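Local coordinates for protein uroporphyrinogen III synthase (Thermus thermophilus, PDB 1WCW) that probably converts the linear tetrapyrrole hydroxymethylbilane into uroporphyrinogen III, closing the macrocycle with inversion of its last pyrrole ring, at residues 122-127 with 143-148; 187-192 with 196-201; 134-139 with 148-153. All coordinates share one frame; numbering follows the deposited sequence.

Contact 1 (122-127 with 143-148); sequences SLLPLL and LPLLEN
Leu145 and Leu146, in the first turn of helix 144-152, meet Leu123, Leu124 and Leu127 of the 122-127 turn in an entirely apolar helix-to-turn contact. Both segments pack on one face of the mixed sheet of an alpha/beta domain, where Leu123, Leu127 and Leu146 all rest on Leu64 of strand 62-65. Leu143, at the N-cap position, starts the helix by accepting the bond of Glu147 N on its carbonyl oxygen.

Leu145 marks the outer margin of the interface. A chi1 of -175° carries CG of Leu145 away from its own N and toward the 122-127 segment, and its CD2 reaches CD2 of Leu124 at 3.7 Å. The two leucines cross at about a right angle and touch through one methyl each.

Leu146 lies deeper and gives up more surface than any other residue of the pair of segments. Its chi1 of -139° departs from a staggered position, and both of its methyls are turned onto Leu123: CD1 of Leu123 lies 3.8 Å from CD1 of Leu146 and 4.0 Å from its CD2. The same CD1 of Leu146 comes only loosely, at 4.4 Å, to CD1 of Leu127.

On the facing segment these three leucines are brought to one side by a short 3-10 segment, with Leu126 N bonded to Leu123 O and Leu127 N to Leu124 O. Ala149, further along the helix, receives Leu124 and Leu127 as well, and Leu127 also touches Leu150, so the apolar surface continues along the helix beyond Leu146. Leu123 adds its CB to the grip on Leu146, 4.1 Å from Leu146 CD1.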
loop_
_atom_site.group_PDB
_atom_site.type_symbol
_atom_site.label_atom_id
_atom_site.label_comp_id
_atom_site.label_asym_id
_atom_site.label_seq_id
_atom_site.Cartn_x
_atom_site.Cartn_y
_atom_site.Cartn_z
ATOM N N SER A 122 0.839 -5.343 -13.249
ATOM C CA SER A 122 -0.171 -4.830 -14.163
ATOM C C SER A 122 0.386 -3.707 -15.018
ATOM O O SER A 122 -0.226 -3.356 -16.044
ATOM C CB SER A 122 -1.418 -4.308 -13.424
ATOM O OG SER A 122 -1.106 -3.102 -12.679
ATOM N N LEU A 123 1.484 -3.062 -14.589
ATOM C CA LEU A 123 2.090 -1.975 -15.370
ATOM C C LEU A 123 2.977 -2.485 -16.500
ATOM O O LEU A 123 3.293 -1.696 -17.427
ATOM C CB LEU A 123 2.940 -1.061 -14.492
ATOM C CG LEU A 123 2.095 -0.216 -13.544
ATOM C CD1 LEU A 123 3.012 0.529 -12.611
ATOM C CD2 LEU A 123 1.163 0.796 -14.274
ATOM N N LEU A 124 3.429 -3.745 -16.458
ATOM C CA LEU A 124 4.305 -4.203 -17.563
ATOM C C LEU A 124 3.846 -3.870 -19.012
ATOM O O LEU A 124 4.638 -3.342 -19.813
ATOM C CB LEU A 124 4.582 -5.682 -17.386
ATOM C CG LEU A 124 5.256 -5.991 -16.057
ATOM C CD1 LEU A 124 5.284 -7.544 -15.917
ATOM C CD2 LEU A 124 6.654 -5.369 -15.926
ATOM N N PRO A 125 2.589 -4.178 -19.405
ATOM C CA PRO A 125 2.135 -3.859 -20.787
ATOM C C PRO A 125 1.944 -2.410 -21.062
ATOM O O PRO A 125 1.757 -1.967 -22.226
ATOM C CB PRO A 125 0.851 -4.661 -20.922
ATOM C CG PRO A 125 0.289 -4.669 -19.500
ATOM C CD PRO A 125 1.536 -4.902 -18.640
ATOM N N LEU A 126 2.013 -1.604 -20.004
ATOM C CA LEU A 126 1.836 -0.170 -20.118
ATOM C C LEU A 126 3.182 0.526 -20.080
ATOM O O LEU A 126 3.168 1.779 -20.159
ATOM C CB LEU A 126 0.950 0.319 -18.943
ATOM C CG LEU A 126 -0.342 -0.443 -18.722
ATOM C CD1 LEU A 126 -1.113 0.247 -17.535
ATOM C CD2 LEU A 126 -1.269 -0.410 -19.960
ATOM N N LEU A 127 4.309 -0.195 -19.882
ATOM C CA LEU A 127 5.608 0.457 -19.807
ATOM C C LEU A 127 6.152 0.431 -21.197
ATOM O O LEU A 127 6.548 -0.644 -21.705
ATOM C CB LEU A 127 6.617 -0.271 -18.891
ATOM C CG LEU A 127 6.350 -0.361 -17.401
ATOM C CD1 LEU A 127 7.469 -1.179 -16.743
ATOM C CD2 LEU A 127 6.227 1.003 -16.818
ATOM N N LEU A 143 10.721 -1.536 -5.033
ATOM C CA LEU A 143 9.820 -2.044 -6.099
ATOM C C LEU A 143 10.759 -2.566 -7.198
ATOM O O LEU A 143 10.868 -2.053 -8.314
ATOM C CB LEU A 143 8.927 -0.929 -6.634
ATOM C CG LEU A 143 7.996 -0.358 -5.594
ATOM C CD1 LEU A 143 7.154 0.818 -6.233
ATOM C CD2 LEU A 143 7.033 -1.451 -5.142
ATOM N N PRO A 144 11.456 -3.662 -6.918
ATOM C CA PRO A 144 12.405 -4.166 -7.906
ATOM C C PRO A 144 11.874 -4.613 -9.253
ATOM O O PRO A 144 12.572 -4.456 -10.258
ATOM C CB PRO A 144 13.129 -5.291 -7.152
ATOM C CG PRO A 144 12.079 -5.812 -6.245
ATOM C CD PRO A 144 11.381 -4.517 -5.733
ATOM N N LEU A 145 10.663 -5.142 -9.271
ATOM C CA LEU A 145 10.119 -5.565 -10.558
ATOM C C LEU A 145 9.957 -4.344 -11.460
ATOM O O LEU A 145 10.371 -4.342 -12.650
ATOM C CB LEU A 145 8.808 -6.310 -10.315
ATOM C CG LEU A 145 8.151 -6.940 -11.531
ATOM C CD1 LEU A 145 7.094 -7.938 -11.073
ATOM C CD2 LEU A 145 7.531 -5.884 -12.342
ATOM N N LEU A 146 9.445 -3.248 -10.910
ATOM C CA LEU A 146 9.231 -2.046 -11.660
ATOM C C LEU A 146 10.523 -1.415 -12.029
ATOM O O LEU A 146 10.692 -0.950 -13.170
ATOM C CB LEU A 146 8.373 -1.087 -10.830
ATOM C CG LEU A 146 7.269 -0.281 -11.449
ATOM C CD1 LEU A 146 6.458 -1.150 -12.445
ATOM C CD2 LEU A 146 6.323 0.193 -10.314
ATOM N N GLU A 147 11.454 -1.307 -11.066
ATOM C CA GLU A 147 12.704 -0.665 -11.348
ATOM C C GLU A 147 13.517 -1.344 -12.411
ATOM O O GLU A 147 14.068 -0.711 -13.298
ATOM C CB GLU A 147 13.547 -0.515 -10.075
ATOM C CG GLU A 147 12.986 0.614 -9.276
ATOM C CD GLU A 147 14.031 1.411 -8.473
ATOM O OE1 GLU A 147 15.146 1.741 -8.964
ATOM O OE2 GLU A 147 13.722 1.756 -7.331
ATOM N N ASN A 148 13.502 -2.656 -12.364
ATOM C CA ASN A 148 14.209 -3.418 -13.347
ATOM C C ASN A 148 13.494 -3.320 -14.700
ATOM O O ASN A 148 14.161 -3.188 -15.761
ATOM C CB ASN A 148 14.331 -4.866 -12.871
ATOM C CG ASN A 148 15.390 -5.016 -11.809
ATOM O OD1 ASN A 148 16.541 -4.654 -12.031
ATOM N ND2 ASN A 148 15.017 -5.543 -10.653
#

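Contact 2 (187-192 with 196-201); sequences LAFVAA and EFLFEG
Leu198 CD2 is the methyl on which the apolar half of this contact turns. It sits at the edge of the Phe189 ring, in the ring plane, 3.7 Å from Phe189 CZ and almost as near to CE2, and the two side chains cross at about a right angle. From the preceding inward-facing strand position, Leu187 reaches Leu198 tip to tip, CD2 to CD2 at 4.1 Å. CG of Leu198 lies anti to its N (chi1 177°), which directs CD2 to the strand.

The polar half is a helical backbone bond. Glu196 N donates to Ala192 O at 3.1 Å, with an angle of 160° at the hydrogen. Glu196 CG also packs against the same oxygen, 3.4 Å from Ala192 O. The glutamate chain bends at the CB-CG bond (chi2 -61°), and its OE2 takes a hydrogen bond from Trp232 NE1, which gives that oxygen a partner.

In the next shell, Gln194 ties the strand end to the helix: its OE1 accepts a hydrogen bond from Val190 N and a weak one from Ala191 N. The whole is a strand-loop-helix step of a parallel alpha/beta sheet, with a short connection at the C-terminal end of the strand. A glycerol, probably from the crystallisation liquor, lies about 4 Å from the side chain of Ala192.

Strand 186-189 is the central one of five, bonded to strand 10-13 on one side and to strand 217-221 on the other. Helix 192-201 covers it between two neighbours: helix 169-181 brings Ile172 to Leu198 and Leu175 and Leu179 to Leu187, while helix 223-231 places Thr225 and Leu229 against Phe189 and Ala228 against Ala192 and Glu196.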
loop_
_atom_site.group_PDB
_atom_site.type_symbol
_atom_site.label_atom_id
_atom_site.label_comp_id
_atom_site.label_asym_id
_atom_site.label_seq_id
_atom_site.Cartn_x
_atom_site.Cartn_y
_atom_site.Cartn_z
ATOM N N LEU A 187 -7.908 -11.193 11.871
ATOM C CA LEU A 187 -6.970 -10.100 11.713
ATOM C C LEU A 187 -7.289 -9.428 10.414
ATOM O O LEU A 187 -7.288 -10.093 9.366
ATOM C CB LEU A 187 -5.521 -10.620 11.725
ATOM C CG LEU A 187 -4.497 -9.604 11.279
ATOM C CD1 LEU A 187 -4.401 -8.419 12.191
ATOM C CD2 LEU A 187 -3.090 -10.353 11.290
ATOM N N ALA A 188 -7.502 -8.113 10.458
ATOM C CA ALA A 188 -7.824 -7.340 9.262
ATOM C C ALA A 188 -6.611 -6.583 8.742
ATOM O O ALA A 188 -5.962 -5.857 9.487
ATOM C CB ALA A 188 -8.948 -6.386 9.621
ATOM N N PHE A 189 -6.390 -6.733 7.428
ATOM C CA PHE A 189 -5.337 -6.014 6.688
ATOM C C PHE A 189 -6.034 -5.095 5.705
ATOM O O PHE A 189 -6.936 -5.509 4.983
ATOM C CB PHE A 189 -4.465 -6.992 5.890
ATOM C CG PHE A 189 -3.764 -8.015 6.729
ATOM C CD1 PHE A 189 -4.312 -9.220 7.006
ATOM C CD2 PHE A 189 -2.466 -7.751 7.128
ATOM C CE1 PHE A 189 -3.570 -10.212 7.704
ATOM C CE2 PHE A 189 -1.724 -8.745 7.817
ATOM C CZ PHE A 189 -2.281 -9.934 8.080
ATOM N N VAL A 190 -5.585 -3.854 5.673
ATOM C CA VAL A 190 -6.171 -2.909 4.725
ATOM C C VAL A 190 -5.256 -2.487 3.607
ATOM O O VAL A 190 -5.669 -1.776 2.699
ATOM C CB VAL A 190 -6.778 -1.651 5.379
ATOM C CG1 VAL A 190 -7.922 -2.113 6.332
ATOM C CG2 VAL A 190 -5.743 -0.922 6.105
ATOM N N ALA A 191 -4.047 -3.000 3.593
ATOM C CA ALA A 191 -3.136 -2.696 2.488
ATOM C C ALA A 191 -2.170 -3.854 2.360
ATOM O O ALA A 191 -1.736 -4.438 3.363
ATOM C CB ALA A 191 -2.321 -1.398 2.821
ATOM N N ALA A 192 -1.702 -4.134 1.170
ATOM C CA ALA A 192 -0.754 -5.180 0.944
ATOM C C ALA A 192 0.510 -4.981 1.705
ATOM O O ALA A 192 1.102 -5.963 2.171
ATOM C CB ALA A 192 -0.446 -5.278 -0.577
ATOM N N GLU A 196 3.030 -7.614 3.887
ATOM C CA GLU A 196 4.444 -7.786 3.624
ATOM C C GLU A 196 5.239 -7.485 4.860
ATOM O O GLU A 196 6.139 -8.270 5.236
ATOM C CB GLU A 196 4.890 -6.861 2.474
ATOM C CG GLU A 196 4.148 -6.998 1.132
ATOM C CD GLU A 196 4.241 -8.356 0.468
ATOM O OE1 GLU A 196 3.433 -8.584 -0.481
ATOM O OE2 GLU A 196 5.069 -9.211 0.842
ATOM N N PHE A 197 4.907 -6.432 5.614
ATOM C CA PHE A 197 5.673 -6.121 6.818
ATOM C C PHE A 197 5.515 -7.185 7.871
ATOM O O PHE A 197 6.490 -7.544 8.551
ATOM C CB PHE A 197 5.235 -4.770 7.404
ATOM C CG PHE A 197 5.722 -3.545 6.632
ATOM C CD1 PHE A 197 5.049 -2.338 6.789
ATOM C CD2 PHE A 197 6.803 -3.544 5.835
ATOM C CE1 PHE A 197 5.494 -1.152 6.147
ATOM C CE2 PHE A 197 7.231 -2.311 5.209
ATOM C CZ PHE A 197 6.564 -1.155 5.393
ATOM N N LEU A 198 4.281 -7.700 8.082
ATOM C CA LEU A 198 4.118 -8.759 9.073
ATOM C C LEU A 198 4.938 -9.972 8.731
ATOM O O LEU A 198 5.669 -10.489 9.614
ATOM C CB LEU A 198 2.616 -9.078 9.135
ATOM C CG LEU A 198 2.302 -10.230 10.072
ATOM C CD1 LEU A 198 2.710 -9.932 11.535
ATOM C CD2 LEU A 198 0.800 -10.501 10.057
ATOM N N PHE A 199 4.843 -10.477 7.509
ATOM C CA PHE A 199 5.602 -11.682 7.187
ATOM C C PHE A 199 7.065 -11.417 7.087
ATOM O O PHE A 199 7.833 -12.352 7.491
ATOM C CB PHE A 199 5.082 -12.296 5.875
ATOM C CG PHE A 199 3.942 -13.249 6.087
ATOM C CD1 PHE A 199 2.637 -12.853 6.046
ATOM C CD2 PHE A 199 4.229 -14.568 6.443
ATOM C CE1 PHE A 199 1.605 -13.757 6.348
ATOM C CE2 PHE A 199 3.204 -15.477 6.757
ATOM C CZ PHE A 199 1.927 -15.076 6.698
ATOM N N GLU A 200 7.521 -10.249 6.666
ATOM C CA GLU A 200 8.985 -10.005 6.589
ATOM C C GLU A 200 9.533 -9.812 7.975
ATOM O O GLU A 200 10.771 -10.041 8.145
ATOM C CB GLU A 200 9.330 -8.792 5.717
ATOM C CG GLU A 200 9.015 -8.986 4.227
ATOM C CD GLU A 200 9.254 -7.753 3.401
ATOM O OE1 GLU A 200 9.794 -6.785 3.962
ATOM O OE2 GLU A 200 8.892 -7.693 2.230
ATOM N N GLY A 201 8.726 -9.393 8.943
ATOM C CA GLY A 201 9.230 -9.144 10.277
ATOM C C GLY A 201 8.943 -10.207 11.303
ATOM O O GLY A 201 9.380 -10.010 12.473
#

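Contact 3 (134-139 with 148-153); sequences AALQLY and NALAER
Ala134 and Leu136 both turn their side chains from strand 132-137 toward the helix, and a single residue there, Leu150, meets them. The leucine splits its two methyls between the two strand positions: CD2 comes to CB of Ala134 at 3.9 Å, and CD1 to CD2 of Leu136 at 4.2 Å. Its CG lies beside the backbone N, anti to the carbonyl carbon (chi1 -75°), which points the fork at the sheet. The alanine is the closer partner, and at that point the backbones are 7.2 Å apart, measured between the CA atoms of Ala134 and Leu150.

The segments belong to a beta-alpha-beta unit in which strand 132-137 leads through helix 144-152 into strand 155-167, its parallel neighbour in the sheet. Ala134 and Leu136 are bonded through their backbones to that returning strand, and Leu150 also packs on its Val157. Leu64, from the strand on the other flank, and Glu147, one turn earlier in the helix, close around Leu136. Ala135, between the two inward residues, points away from the helix and lies against Phe63 and Leu160.

The outer side of the helix is quite different. Asn148, Ala151 and Glu152 are exposed and are carried past the strand without touching it, the backbone continuing regularly with Glu152 N bonded to Asn148 O at 2.9 Å. Arg153, where the helix gives way to a turn, directs its guanidinium group to the 122-127 segment: NE donates to Leu127 O and NH2 to Leu124 O.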
loop_
_atom_site.group_PDB
_atom_site.type_symbol
_atom_site.label_atom_id
_atom_site.label_comp_id
_atom_site.label_asym_id
_atom_site.label_seq_id
_atom_site.Cartn_x
_atom_site.Cartn_y
_atom_site.Cartn_z
ATOM N N ALA A 134 12.996 8.059 -16.701
ATOM C CA ALA A 134 11.705 7.679 -16.097
ATOM C C ALA A 134 11.765 8.032 -14.617
ATOM O O ALA A 134 12.544 7.468 -13.844
ATOM C CB ALA A 134 11.431 6.164 -16.259
ATOM N N ALA A 135 10.879 8.910 -14.202
ATOM C CA ALA A 135 10.770 9.313 -12.804
ATOM C C ALA A 135 9.799 8.355 -12.144
ATOM O O ALA A 135 8.697 8.105 -12.679
ATOM C CB ALA A 135 10.217 10.710 -12.728
ATOM N N LEU A 136 10.193 7.765 -11.034
ATOM C CA LEU A 136 9.384 6.779 -10.342
ATOM C C LEU A 136 9.115 7.286 -8.934
ATOM O O LEU A 136 10.071 7.467 -8.138
ATOM C CB LEU A 136 10.157 5.440 -10.332
ATOM C CG LEU A 136 9.553 4.361 -9.465
ATOM C CD1 LEU A 136 8.188 3.949 -9.915
ATOM C CD2 LEU A 136 10.450 3.188 -9.541
ATOM N N GLN A 137 7.872 7.487 -8.583
ATOM C CA GLN A 137 7.535 7.916 -7.232
ATOM C C GLN A 137 7.361 6.676 -6.360
ATOM O O GLN A 137 6.562 5.779 -6.678
ATOM C CB GLN A 137 6.233 8.692 -7.286
ATOM C CG GLN A 137 5.668 9.098 -5.904
ATOM C CD GLN A 137 4.600 8.118 -5.413
ATOM O OE1 GLN A 137 4.666 7.615 -4.266
ATOM N NE2 GLN A 137 3.651 7.876 -6.215
ATOM N N LEU A 138 8.117 6.615 -5.259
ATOM C CA LEU A 138 8.163 5.511 -4.288
ATOM C C LEU A 138 7.603 5.967 -2.948
ATOM O O LEU A 138 7.270 7.144 -2.718
ATOM C CB LEU A 138 9.620 5.174 -4.127
ATOM C CG LEU A 138 10.321 4.738 -5.409
ATOM C CD1 LEU A 138 11.852 4.696 -5.194
ATOM C CD2 LEU A 138 9.766 3.358 -5.840
ATOM N N TYR A 139 7.455 4.984 -2.070
ATOM C CA TYR A 139 6.885 5.200 -0.753
ATOM C C TYR A 139 7.644 4.433 0.338
ATOM O O TYR A 139 7.080 4.132 1.377
ATOM C CB TYR A 139 5.429 4.851 -0.735
ATOM C CG TYR A 139 5.130 3.517 -1.320
ATOM C CD1 TYR A 139 5.178 2.337 -0.552
ATOM C CD2 TYR A 139 4.765 3.399 -2.684
ATOM C CE1 TYR A 139 4.854 1.051 -1.113
ATOM C CE2 TYR A 139 4.458 2.183 -3.244
ATOM C CZ TYR A 139 4.500 1.000 -2.448
ATOM O OH TYR A 139 4.154 -0.198 -2.948
ATOM N N ASN A 148 13.502 -2.656 -12.364
ATOM C CA ASN A 148 14.209 -3.418 -13.347
ATOM C C ASN A 148 13.494 -3.320 -14.700
ATOM O O ASN A 148 14.161 -3.188 -15.761
ATOM C CB ASN A 148 14.331 -4.866 -12.871
ATOM C CG ASN A 148 15.390 -5.016 -11.809
ATOM O OD1 ASN A 148 16.541 -4.654 -12.031
ATOM N ND2 ASN A 148 15.017 -5.543 -10.653
ATOM N N ALA A 149 12.154 -3.389 -14.707
ATOM C CA ALA A 149 11.457 -3.255 -15.997
ATOM C C ALA A 149 11.707 -1.877 -16.647
ATOM O O ALA A 149 11.910 -1.792 -17.865
ATOM C CB ALA A 149 9.998 -3.469 -15.810
ATOM N N LEU A 150 11.749 -0.771 -15.884
ATOM C CA LEU A 150 11.994 0.529 -16.482
ATOM C C LEU A 150 13.361 0.517 -17.139
ATOM O O LEU A 150 13.513 1.072 -18.249
ATOM C CB LEU A 150 11.935 1.630 -15.428
ATOM C CG LEU A 150 10.501 1.949 -15.012
ATOM C CD1 LEU A 150 10.582 2.794 -13.763
ATOM C CD2 LEU A 150 9.730 2.622 -16.149
ATOM N N ALA A 151 14.351 -0.095 -16.485
ATOM C CA ALA A 151 15.699 -0.139 -17.086
ATOM C C ALA A 151 15.694 -0.998 -18.339
ATOM O O ALA A 151 16.293 -0.604 -19.368
ATOM C CB ALA A 151 16.710 -0.694 -16.051
ATOM N N GLU A 152 14.997 -2.130 -18.302
ATOM C CA GLU A 152 14.905 -3.005 -19.488
ATOM C C GLU A 152 14.242 -2.271 -20.653
ATOM O O GLU A 152 14.585 -2.486 -21.838
ATOM C CB GLU A 152 14.141 -4.293 -19.159
ATOM C CG GLU A 152 14.916 -5.280 -18.319
ATOM C CD GLU A 152 14.095 -6.545 -18.019
ATOM O OE1 GLU A 152 12.972 -6.447 -17.446
ATOM O OE2 GLU A 152 14.572 -7.652 -18.359
ATOM N N ARG A 153 13.284 -1.410 -20.344
ATOM C CA ARG A 153 12.592 -0.641 -21.369
ATOM C C ARG A 153 13.403 0.525 -21.929
ATOM O O ARG A 153 12.917 1.239 -22.810
ATOM C CB ARG A 153 11.269 -0.101 -20.782
ATOM C CG ARG A 153 10.223 -1.126 -20.498
ATOM C CD ARG A 153 9.717 -1.860 -21.729
ATOM N NE ARG A 153 8.464 -2.501 -21.360
ATOM C CZ ARG A 153 8.409 -3.668 -20.735
ATOM N NH1 ARG A 153 9.534 -4.316 -20.460
ATOM N NH2 ARG A 153 7.265 -4.128 -20.262
#

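How the contacts relate
Contacts 1 and 3 are neighbours, their centres about 7 Å apart. They share helix 144-152, and Asn148 belongs to both; along the chain their segments alternate. The helix faces the end of helix 120-123 and the turn that follows with Leu145, Leu146 and Ala149, and strand 132-137 with Glu147 and Leu150, so one helix packs against both the turn and the sheet. Contact 2 comes later in the chain and belongs to the separate five-stranded parallel sheet. Its centre lies about 22 Å from that of contact 1 and 24 Å from that of contact 3, without touch. The contacts thus sample the two alpha/beta domains of a bilobal enzyme.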